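Local coordinates for protein aspartate aminotransferase (Thermotoga maritima, PDB 1O4S) that catalyses the pyridoxal-phosphate-dependent transfer of the amino group of L-aspartate to 2-oxoglutarate, giving oxaloacetate and L-glutamate, and works as a homodimer, at residues 93-98 with 212-217; 86-91 with 102-107; 225-230 with 238-243. All blocks are in the same frame, centred on the assembly; numbering follows the deposited sequence.

Interaction 1: 93-98 with 212-217; sequences ERYKKD and SDEVYD. With PLP (pyridoxal-5'-phosphate), chain M.
The turn that follows strand 209-213, which lines one side of the pyridoxal phosphate site, is tied to the end of helix 81-95 by a salt bridge between R94 and D217. Both terminal nitrogens of R94 address the same oxygen. NH2 lies 3.1 Å from D217 OD1, and NH1 makes a weak bond of 3.3 Å to that atom. The grip is not coplanar: NH2 meets OD1 from well above the carboxylate plane, 65° out of it. The R94 chain is extended at first and then bends at chi3 (66°), which swings the guanidinium to D217. The Y95 ring reaches across beside it. One water joins Y95 OH, D217 OD1 and E214 OE1, the last at 2.7 Å. E214 OE1 is also bonded to S227 OG, and E214 OE2 takes a bond from S212 OG at 2.7 Å. A type I turn from E214 to D217 is closed by D217 N bonding to E214 O (3.0 Å). The strand end and the turn also meet the cofactor. D213, at the end of strand 209-213, brings OD2 to 2.6 Å from PLP N1. In the turn, V215 CG2 packs on the pyridine, and Y216 OH and PLP O3 share a very short hydrogen bond of 2.5 Å. An aspartate at the pyridine nitrogen and a tyrosine at the phenolic oxygen are hallmarks of the class I aminotransferase active site.

Interaction 2: 86-91 with 102-107; sequences GIAKRI and DQVVVT
No ring, amide or carboxylate lies between I87 and A88 of helix 81-95 and V104 and V106 of strand 104-107, so there are no flat faces or edges to match. The contact is made of methyl groups alone, and no hydrogen bond crosses it. V104 is the hub and uses both branches. Its CG1 meets I87 CG2 at 4.1 Å. Its CG2 meets A88 CB, also at 4.1 Å. The two methyls thus meet two consecutive residues of the helix, one each. With CG1 anti to the backbone N (chi1 178°), V104 turns one methyl to each of them. I87 also splits its contacts. While CG2 stays with V104, the other branch runs on in extended form (chi2 164°), and CD1 touches V106 CG2 at 4.1 Å. One isoleucine therefore spans two strand residues that point to the same side of the sheet. The side chains of I87 and both valines pass each other at a slant. The helix comes closest at A88, whose CA is 6.9 Å from V104 CA; the small side chain is consistent with this. The axes of helix 86-91 and strand 104-107 approach to 9.5 Å, with 116° between their directions. V105 points the other way and packs on V268 and S269 of helix 262-275. I87 also reaches Y257 and I259 on the neighbouring antiparallel strand 256-259. A helix lying over the outermost strand of the sheet, with another helix behind it, belongs to the alpha/beta/alpha layering of the large domain in fold type I pyridoxal phosphate enzymes.

Interaction 3: 225-230 with 238-243; sequences FTSILD and IVYING
The short, weakly bonded helix at about 228-230 lies beside strand 238-243, with I228 CA and Y240 CA nearest each other at 7.9 Å. L229 and Y240 make the main contact. The CD1 methyl of L229 sits over one face of the Y240 ring, 3.6 Å from its centroid and 15° off the ring normal. This is a CH-pi contact. It lies somewhat toward the CD1 and CE1 side of the ring, and the two side chains cross at about a right angle. I228 comes to the same ring from a different direction: its CG2 is at the ring edge, 4.3 Å from Y240 CD1. Both residues also hold I238, two places back along the strand. I228 CG1 touches I238 CD1 at 3.8 Å, and L229 CD2 lies 4.1 Å from I238 CG2. I238 and Y240 alternate with V239, which faces the other side of the sheet. The start of the helix is fixed by a capping box. S227 OG accepts from L229 N at 2.9 Å. In return S227 N gives a nearly straight bond (174°) to D230 OD1, also 2.9 Å long. S227 OG is further bonded to E214, on the turn after strand 209-213. The hydroxyl of Y240 is held as well. N242 ND2 donates to Y240 OH at 2.9 Å, with the oxygen almost in the amide plane of N242 (5° out of it). This bond should help hold the ring in its orientation against L229. The arrangement is the inner packing of a beta-alpha-beta crossover, in which helix 228-231 connects the parallel neighbouring strands 209-213 and 238-243.

How the interactions relate
All three contacts lie on one side of the chain's centre and reach the same seven-stranded sheet. Interactions 1 and 2 share helix 81-95 and have centres about 10 Å apart. Interactions 1 and 3 are closer, about 4 Å between centres; strands 209-213 and 238-243 are neighbours in the sheet, and E214 N lies 2.9 Å from I241 O. Interactions 2 and 3 lie about 13 Å apart, yet meet through I91, whose CG2 is 3.5 Å from L229 CD1. Interaction 1 alone touches the cofactor. The side chains of V106 in interaction 2 and Y240 in interaction 3 are about 11 and 12 Å from a bound pyridoxal phosphate.

Interaction 1: 93-98 with 212-217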
loop_
_atom_site.group_PDB
_atom_site.type_symbol
_atom_site.label_atom_id
_atom_site.label_comp_id
_atom_site.label_asym_id
_atom_site.label_seq_id
_atom_site.Cartn_x
_atom_site.Cartn_y
_atom_site.Cartn_z
ATOM N N GLU B 93 23.573 -5.650 -13.821
ATOM C CA GLU B 93 24.378 -5.353 -15.007
ATOM C C GLU B 93 24.841 -3.898 -15.021
ATOM O O GLU B 93 25.987 -3.623 -15.322
ATOM C CB GLU B 93 23.635 -5.708 -16.303
ATOM C CG GLU B 93 23.547 -7.221 -16.510
ATOM C CD GLU B 93 22.692 -7.648 -17.710
ATOM O OE1 GLU B 93 22.927 -8.775 -18.209
ATOM O OE2 GLU B 93 21.784 -6.881 -18.148
ATOM N N ARG B 94 23.967 -2.963 -14.668
ATOM C CA ARG B 94 24.354 -1.551 -14.668
ATOM C C ARG B 94 25.533 -1.248 -13.733
ATOM O O ARG B 94 26.367 -0.385 -14.049
ATOM C CB ARG B 94 23.183 -0.660 -14.285
ATOM C CG ARG B 94 22.095 -0.619 -15.328
ATOM C CD ARG B 94 20.869 0.135 -14.863
ATOM N NE ARG B 94 21.176 1.550 -14.662
ATOM C CZ ARG B 94 20.342 2.444 -14.117
ATOM N NH1 ARG B 94 19.126 2.083 -13.684
ATOM N NH2 ARG B 94 20.741 3.716 -14.004
ATOM N N TYR B 95 25.588 -1.946 -12.596
ATOM C CA TYR B 95 26.522 -1.610 -11.525
ATOM C C TYR B 95 27.518 -2.719 -11.218
ATOM O O TYR B 95 28.196 -2.691 -10.199
ATOM C CB TYR B 95 25.734 -1.206 -10.280
ATOM C CG TYR B 95 24.977 0.070 -10.508
ATOM C CD1 TYR B 95 23.572 0.077 -10.518
ATOM C CD2 TYR B 95 25.646 1.275 -10.756
ATOM C CE1 TYR B 95 22.843 1.242 -10.745
ATOM C CE2 TYR B 95 24.905 2.465 -11.012
ATOM C CZ TYR B 95 23.502 2.425 -10.981
ATOM O OH TYR B 95 22.742 3.531 -11.217
ATOM N N LYS B 96 27.597 -3.682 -12.123
ATOM C CA LYS B 96 28.468 -4.848 -11.990
ATOM C C LYS B 96 28.441 -5.458 -10.576
ATOM O O LYS B 96 29.445 -5.497 -9.865
ATOM C CB LYS B 96 29.898 -4.547 -12.479
ATOM C CG LYS B 96 30.100 -4.736 -13.998
ATOM C CD LYS B 96 29.723 -6.148 -14.513
ATOM C CE LYS B 96 30.670 -7.237 -14.004
ATOM N NZ LYS B 96 32.017 -7.129 -14.626
ATOM N N LYS B 97 27.249 -5.924 -10.209
ATOM C CA LYS B 97 26.951 -6.622 -8.955
ATOM C C LYS B 97 26.156 -7.904 -9.250
ATOM O O LYS B 97 25.438 -7.991 -10.253
ATOM C CB LYS B 97 26.118 -5.724 -8.040
ATOM C CG LYS B 97 26.767 -4.380 -7.769
ATOM C CD LYS B 97 26.098 -3.625 -6.640
ATOM C CE LYS B 97 26.788 -2.295 -6.418
ATOM N NZ LYS B 97 28.008 -2.420 -5.621
ATOM N N ASP B 98 26.309 -8.896 -8.383
ATOM C CA ASP B 98 25.562 -10.137 -8.454
ATOM C C ASP B 98 24.386 -9.923 -7.503
ATOM O O ASP B 98 24.502 -10.098 -6.294
ATOM C CB ASP B 98 26.461 -11.315 -8.006
ATOM C CG ASP B 98 25.970 -12.683 -8.499
ATOM O OD1 ASP B 98 24.774 -12.820 -8.848
ATOM O OD2 ASP B 98 26.726 -13.690 -8.570
ATOM N N SER B 212 18.973 4.920 -0.140
ATOM C CA SER B 212 19.202 5.747 -1.317
ATOM C C SER B 212 18.038 5.706 -2.282
ATOM O O SER B 212 17.759 4.671 -2.870
ATOM C CB SER B 212 20.474 5.326 -2.048
ATOM O OG SER B 212 20.795 6.327 -2.981
ATOM N N ASP B 213 17.380 6.848 -2.421
ATOM C CA ASP B 213 16.219 7.024 -3.270
ATOM C C ASP B 213 16.693 7.586 -4.596
ATOM O O ASP B 213 16.874 8.807 -4.743
ATOM C CB ASP B 213 15.258 7.997 -2.591
ATOM C CG ASP B 213 13.986 8.249 -3.392
ATOM O OD1 ASP B 213 13.873 7.761 -4.558
ATOM O OD2 ASP B 213 13.058 8.959 -2.911
ATOM N N GLU B 214 16.826 6.695 -5.574
ATOM C CA GLU B 214 17.399 7.013 -6.869
ATOM C C GLU B 214 16.374 6.983 -8.015
ATOM O O GLU B 214 16.689 6.638 -9.143
ATOM C CB GLU B 214 18.613 6.080 -7.099
ATOM C CG GLU B 214 19.828 6.509 -6.249
ATOM C CD GLU B 214 21.099 5.664 -6.409
ATOM O OE1 GLU B 214 21.436 5.188 -7.542
ATOM O OE2 GLU B 214 21.808 5.501 -5.373
ATOM N N VAL B 215 15.143 7.365 -7.722
ATOM C CA VAL B 215 14.057 7.244 -8.692
ATOM C C VAL B 215 14.231 8.117 -9.938
ATOM O O VAL B 215 13.612 7.844 -10.974
ATOM C CB VAL B 215 12.665 7.573 -8.132
ATOM C CG1 VAL B 215 12.164 6.452 -7.341
ATOM C CG2 VAL B 215 12.650 8.888 -7.352
ATOM N N TYR B 216 15.070 9.158 -9.826
ATOM C CA TYR B 216 15.303 10.100 -10.924
ATOM C C TYR B 216 16.595 9.797 -11.634
ATOM O O TYR B 216 17.038 10.587 -12.432
ATOM C CB TYR B 216 15.320 11.537 -10.401
ATOM C CG TYR B 216 13.988 12.018 -9.888
ATOM C CD1 TYR B 216 12.991 12.402 -10.767
ATOM C CD2 TYR B 216 13.734 12.132 -8.537
ATOM C CE1 TYR B 216 11.789 12.868 -10.319
ATOM C CE2 TYR B 216 12.507 12.597 -8.072
ATOM C CZ TYR B 216 11.541 12.953 -8.976
ATOM O OH TYR B 216 10.323 13.408 -8.564
ATOM N N ASP B 217 17.184 8.636 -11.377
ATOM C CA ASP B 217 18.519 8.337 -11.905
ATOM C C ASP B 217 18.661 8.291 -13.443
ATOM O O ASP B 217 19.788 8.388 -13.960
ATOM C CB ASP B 217 19.106 7.058 -11.292
ATOM C CG ASP B 217 18.428 5.772 -11.781
ATOM O OD1 ASP B 217 19.033 4.684 -11.604
ATOM O OD2 ASP B 217 17.290 5.715 -12.275
HETATM N N1 PLP M . 11.116 10.061 -4.152
HETATM C C2 PLP M . 11.015 11.316 -4.719
HETATM C C2A PLP M . 11.949 12.354 -4.170
HETATM C C3 PLP M . 10.067 11.590 -5.718
HETATM O O3 PLP M . 9.999 12.708 -6.215
HETATM C C4 PLP M . 9.238 10.563 -6.198
HETATM C C4A PLP M . 8.213 10.856 -7.316
HETATM C C5 PLP M . 9.396 9.289 -5.600
HETATM C C6 PLP M . 10.326 9.068 -4.587
HETATM C C5A PLP M . 8.616 8.041 -5.956
HETATM O O4P PLP M . 7.221 8.010 -6.200
HETATM P P PLP M . 6.468 6.673 -6.658
HETATM O O1P PLP M . 5.485 7.230 -7.619
HETATM O O2P PLP M . 7.431 5.720 -7.235
HETATM O O3P PLP M . 5.859 6.283 -5.368
HETATM O O HOH W 1 16.804 4.156 -14.066
HETATM O O HOH W 2 20.677 4.096 -9.862
#

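Interaction 2: 86-91 with 102-107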
loop_
_atom_site.group_PDB
_atom_site.type_symbol
_atom_site.label_atom_id
_atom_site.label_comp_id
_atom_site.label_asym_id
_atom_site.label_seq_id
_atom_site.Cartn_x
_atom_site.Cartn_y
_atom_site.Cartn_z
ATOM N N GLY B 86 14.149 -9.855 -13.279
ATOM C CA GLY B 86 14.417 -8.823 -14.275
ATOM C C GLY B 86 15.049 -7.582 -13.658
ATOM O O GLY B 86 16.038 -7.077 -14.163
ATOM N N ILE B 87 14.481 -7.097 -12.558
ATOM C CA ILE B 87 15.051 -5.962 -11.819
ATOM C C ILE B 87 16.474 -6.263 -11.321
ATOM O O ILE B 87 17.387 -5.448 -11.501
ATOM C CB ILE B 87 14.157 -5.582 -10.666
ATOM C CG1 ILE B 87 12.851 -4.993 -11.203
ATOM C CG2 ILE B 87 14.874 -4.595 -9.759
ATOM C CD1 ILE B 87 11.704 -4.933 -10.175
ATOM N N ALA B 88 16.661 -7.438 -10.726
ATOM C CA ALA B 88 17.959 -7.835 -10.220
ATOM C C ALA B 88 19.009 -7.852 -11.345
ATOM O O ALA B 88 20.136 -7.385 -11.168
ATOM C CB ALA B 88 17.867 -9.209 -9.571
ATOM N N LYS B 89 18.628 -8.390 -12.497
ATOM C CA LYS B 89 19.539 -8.491 -13.639
ATOM C C LYS B 89 19.879 -7.104 -14.201
ATOM O O LYS B 89 21.032 -6.821 -14.488
ATOM C CB LYS B 89 18.926 -9.400 -14.716
ATOM C CG LYS B 89 19.770 -9.567 -15.964
ATOM C CD LYS B 89 19.019 -10.347 -17.058
ATOM C CE LYS B 89 19.907 -10.595 -18.277
ATOM N NZ LYS B 89 19.059 -10.739 -19.521
ATOM N N ARG B 90 18.889 -6.222 -14.325
ATOM C CA ARG B 90 19.136 -4.880 -14.890
ATOM C C ARG B 90 20.080 -4.081 -13.969
ATOM O O ARG B 90 21.106 -3.611 -14.409
ATOM C CB ARG B 90 17.821 -4.124 -15.149
ATOM C CG ARG B 90 17.947 -2.763 -15.931
ATOM C CD ARG B 90 17.975 -2.877 -17.507
ATOM N N ILE B 91 19.741 -3.962 -12.686
ATOM C CA ILE B 91 20.548 -3.185 -11.743
ATOM C C ILE B 91 21.941 -3.837 -11.564
ATOM O O ILE B 91 22.957 -3.148 -11.544
ATOM C CB ILE B 91 19.812 -3.008 -10.385
ATOM C CG1 ILE B 91 18.451 -2.341 -10.592
ATOM C CG2 ILE B 91 20.679 -2.227 -9.386
ATOM C CD1 ILE B 91 18.457 -1.015 -11.377
ATOM N N ASP B 102 15.943 -12.671 -4.720
ATOM C CA ASP B 102 15.558 -12.643 -3.305
ATOM C C ASP B 102 16.070 -11.403 -2.538
ATOM O O ASP B 102 15.736 -11.228 -1.369
ATOM C CB ASP B 102 15.987 -13.946 -2.619
ATOM C CG ASP B 102 15.156 -15.166 -3.098
ATOM O OD1 ASP B 102 15.627 -16.324 -2.849
ATOM O OD2 ASP B 102 14.052 -15.070 -3.770
ATOM N N GLN B 103 16.838 -10.531 -3.199
ATOM C CA GLN B 103 17.240 -9.246 -2.622
ATOM C C GLN B 103 16.287 -8.100 -2.969
ATOM O O GLN B 103 16.480 -6.996 -2.512
ATOM C CB GLN B 103 18.638 -8.868 -3.113
ATOM C CG GLN B 103 19.735 -9.694 -2.510
ATOM C CD GLN B 103 21.120 -9.279 -2.983
ATOM O OE1 GLN B 103 21.679 -9.918 -3.861
ATOM N NE2 GLN B 103 21.660 -8.201 -2.417
ATOM N N VAL B 104 15.296 -8.380 -3.813
ATOM C CA VAL B 104 14.382 -7.385 -4.391
ATOM C C VAL B 104 12.986 -7.573 -3.813
ATOM O O VAL B 104 12.494 -8.685 -3.691
ATOM C CB VAL B 104 14.278 -7.535 -5.935
ATOM C CG1 VAL B 104 13.246 -6.505 -6.563
ATOM C CG2 VAL B 104 15.664 -7.433 -6.593
ATOM N N VAL B 105 12.329 -6.473 -3.466
ATOM C CA VAL B 105 10.919 -6.506 -3.125
ATOM C C VAL B 105 10.234 -5.457 -3.986
ATOM O O VAL B 105 10.665 -4.316 -4.048
ATOM C CB VAL B 105 10.644 -6.177 -1.625
ATOM C CG1 VAL B 105 9.223 -6.443 -1.287
ATOM C CG2 VAL B 105 11.563 -6.997 -0.714
ATOM N N VAL B 106 9.155 -5.860 -4.612
ATOM C CA VAL B 106 8.381 -5.011 -5.487
ATOM C C VAL B 106 7.270 -4.416 -4.624
ATOM O O VAL B 106 6.617 -5.126 -3.874
ATOM C CB VAL B 106 7.818 -5.841 -6.658
ATOM C CG1 VAL B 106 6.812 -5.009 -7.483
ATOM C CG2 VAL B 106 8.979 -6.368 -7.515
ATOM N N THR B 107 7.089 -3.102 -4.748
ATOM C CA THR B 107 6.236 -2.297 -3.901
ATOM C C THR B 107 5.379 -1.326 -4.701
ATOM O O THR B 107 5.599 -1.089 -5.887
ATOM C CB THR B 107 7.152 -1.447 -2.963
ATOM O OG1 THR B 107 7.987 -0.573 -3.759
ATOM C CG2 THR B 107 8.162 -2.324 -2.132
#

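Interaction 3: 225-230 with 238-243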
loop_
_atom_site.group_PDB
_atom_site.type_symbol
_atom_site.label_atom_id
_atom_site.label_comp_id
_atom_site.label_asym_id
_atom_site.label_seq_id
_atom_site.Cartn_x
_atom_site.Cartn_y
_atom_site.Cartn_z
ATOM N N PHE B 225 26.535 11.837 -12.572
ATOM C CA PHE B 225 25.700 11.048 -11.656
ATOM C C PHE B 225 26.457 9.853 -11.116
ATOM O O PHE B 225 26.986 9.052 -11.869
ATOM C CB PHE B 225 24.363 10.555 -12.260
ATOM C CG PHE B 225 23.556 9.722 -11.283
ATOM C CD1 PHE B 225 23.018 10.310 -10.150
ATOM C CD2 PHE B 225 23.392 8.357 -11.470
ATOM C CE1 PHE B 225 22.332 9.575 -9.216
ATOM C CE2 PHE B 225 22.691 7.594 -10.543
ATOM C CZ PHE B 225 22.160 8.205 -9.409
ATOM N N THR B 226 26.480 9.762 -9.788
ATOM C CA THR B 226 27.023 8.632 -9.052
ATOM C C THR B 226 25.899 8.019 -8.216
ATOM O O THR B 226 25.245 8.720 -7.433
ATOM C CB THR B 226 28.131 9.115 -8.109
ATOM O OG1 THR B 226 29.146 9.826 -8.847
ATOM C CG2 THR B 226 28.846 7.943 -7.494
ATOM N N SER B 227 25.703 6.716 -8.377
ATOM C CA SER B 227 24.751 5.951 -7.584
ATOM C C SER B 227 25.473 5.474 -6.348
ATOM O O SER B 227 26.686 5.273 -6.387
ATOM C CB SER B 227 24.273 4.739 -8.377
ATOM O OG SER B 227 23.544 3.849 -7.587
ATOM N N ILE B 228 24.740 5.273 -5.260
ATOM C CA ILE B 228 25.321 4.603 -4.104
ATOM C C ILE B 228 25.867 3.227 -4.514
ATOM O O ILE B 228 26.808 2.725 -3.906
ATOM C CB ILE B 228 24.310 4.467 -2.929
ATOM C CG1 ILE B 228 25.060 4.295 -1.580
ATOM C CG2 ILE B 228 23.324 3.294 -3.165
ATOM C CD1 ILE B 228 25.941 5.490 -1.186
ATOM N N LEU B 229 25.263 2.621 -5.528
ATOM C CA LEU B 229 25.749 1.347 -6.069
ATOM C C LEU B 229 27.052 1.451 -6.925
ATOM O O LEU B 229 27.667 0.426 -7.233
ATOM C CB LEU B 229 24.643 0.670 -6.866
ATOM C CG LEU B 229 23.334 0.420 -6.089
ATOM C CD1 LEU B 229 22.400 -0.413 -6.951
ATOM C CD2 LEU B 229 23.531 -0.255 -4.751
ATOM N N ASP B 230 27.444 2.672 -7.302
ATOM C CA ASP B 230 28.782 2.951 -7.869
ATOM C C ASP B 230 29.928 2.916 -6.837
ATOM O O ASP B 230 31.071 2.601 -7.178
ATOM C CB ASP B 230 28.789 4.319 -8.571
ATOM C CG ASP B 230 28.079 4.298 -9.948
ATOM O OD1 ASP B 230 27.381 5.279 -10.270
ATOM O OD2 ASP B 230 28.188 3.361 -10.766
ATOM N N ILE B 238 23.258 -1.097 2.735
ATOM C CA ILE B 238 22.624 -0.316 1.662
ATOM C C ILE B 238 21.195 -0.748 1.437
ATOM O O ILE B 238 20.935 -1.929 1.270
ATOM C CB ILE B 238 23.391 -0.474 0.341
ATOM C CG1 ILE B 238 24.877 -0.124 0.512
ATOM C CG2 ILE B 238 22.731 0.365 -0.769
ATOM C CD1 ILE B 238 25.150 1.336 0.846
ATOM N N VAL B 239 20.286 0.223 1.399
ATOM C CA VAL B 239 18.915 0.006 0.951
ATOM C C VAL B 239 18.748 0.847 -0.313
ATOM O O VAL B 239 18.789 2.067 -0.253
ATOM C CB VAL B 239 17.855 0.412 2.029
ATOM C CG1 VAL B 239 16.453 0.223 1.522
ATOM C CG2 VAL B 239 18.060 -0.392 3.319
ATOM N N TYR B 240 18.569 0.192 -1.444
ATOM C CA TYR B 240 18.476 0.870 -2.708
ATOM C C TYR B 240 17.013 0.947 -3.130
ATOM O O TYR B 240 16.308 -0.052 -3.116
ATOM C CB TYR B 240 19.334 0.129 -3.733
ATOM C CG TYR B 240 19.256 0.667 -5.133
ATOM C CD1 TYR B 240 20.024 1.776 -5.526
ATOM C CD2 TYR B 240 18.400 0.058 -6.092
ATOM C CE1 TYR B 240 19.943 2.274 -6.854
ATOM C CE2 TYR B 240 18.324 0.534 -7.398
ATOM C CZ TYR B 240 19.086 1.645 -7.780
ATOM O OH TYR B 240 19.022 2.090 -9.073
ATOM N N ILE B 241 16.569 2.153 -3.482
ATOM C CA ILE B 241 15.194 2.391 -3.882
ATOM C C ILE B 241 15.097 3.035 -5.255
ATOM O O ILE B 241 15.745 4.057 -5.535
ATOM C CB ILE B 241 14.451 3.215 -2.801
ATOM C CG1 ILE B 241 14.370 2.344 -1.550
ATOM C CG2 ILE B 241 13.076 3.661 -3.303
ATOM C CD1 ILE B 241 13.781 2.944 -0.412
ATOM N N ASN B 242 14.264 2.426 -6.103
ATOM C CA ASN B 242 13.990 2.915 -7.450
ATOM C C ASN B 242 12.592 2.433 -7.878
ATOM O O ASN B 242 11.851 1.857 -7.082
ATOM C CB ASN B 242 15.126 2.476 -8.391
ATOM C CG ASN B 242 15.375 3.449 -9.564
ATOM O OD1 ASN B 242 14.473 4.143 -10.020
ATOM N ND2 ASN B 242 16.609 3.455 -10.072
ATOM N N GLY B 243 12.203 2.731 -9.110
ATOM C CA GLY B 243 10.949 2.262 -9.668
ATOM C C GLY B 243 10.711 2.847 -11.044
ATOM O O GLY B 243 11.633 3.399 -11.651
#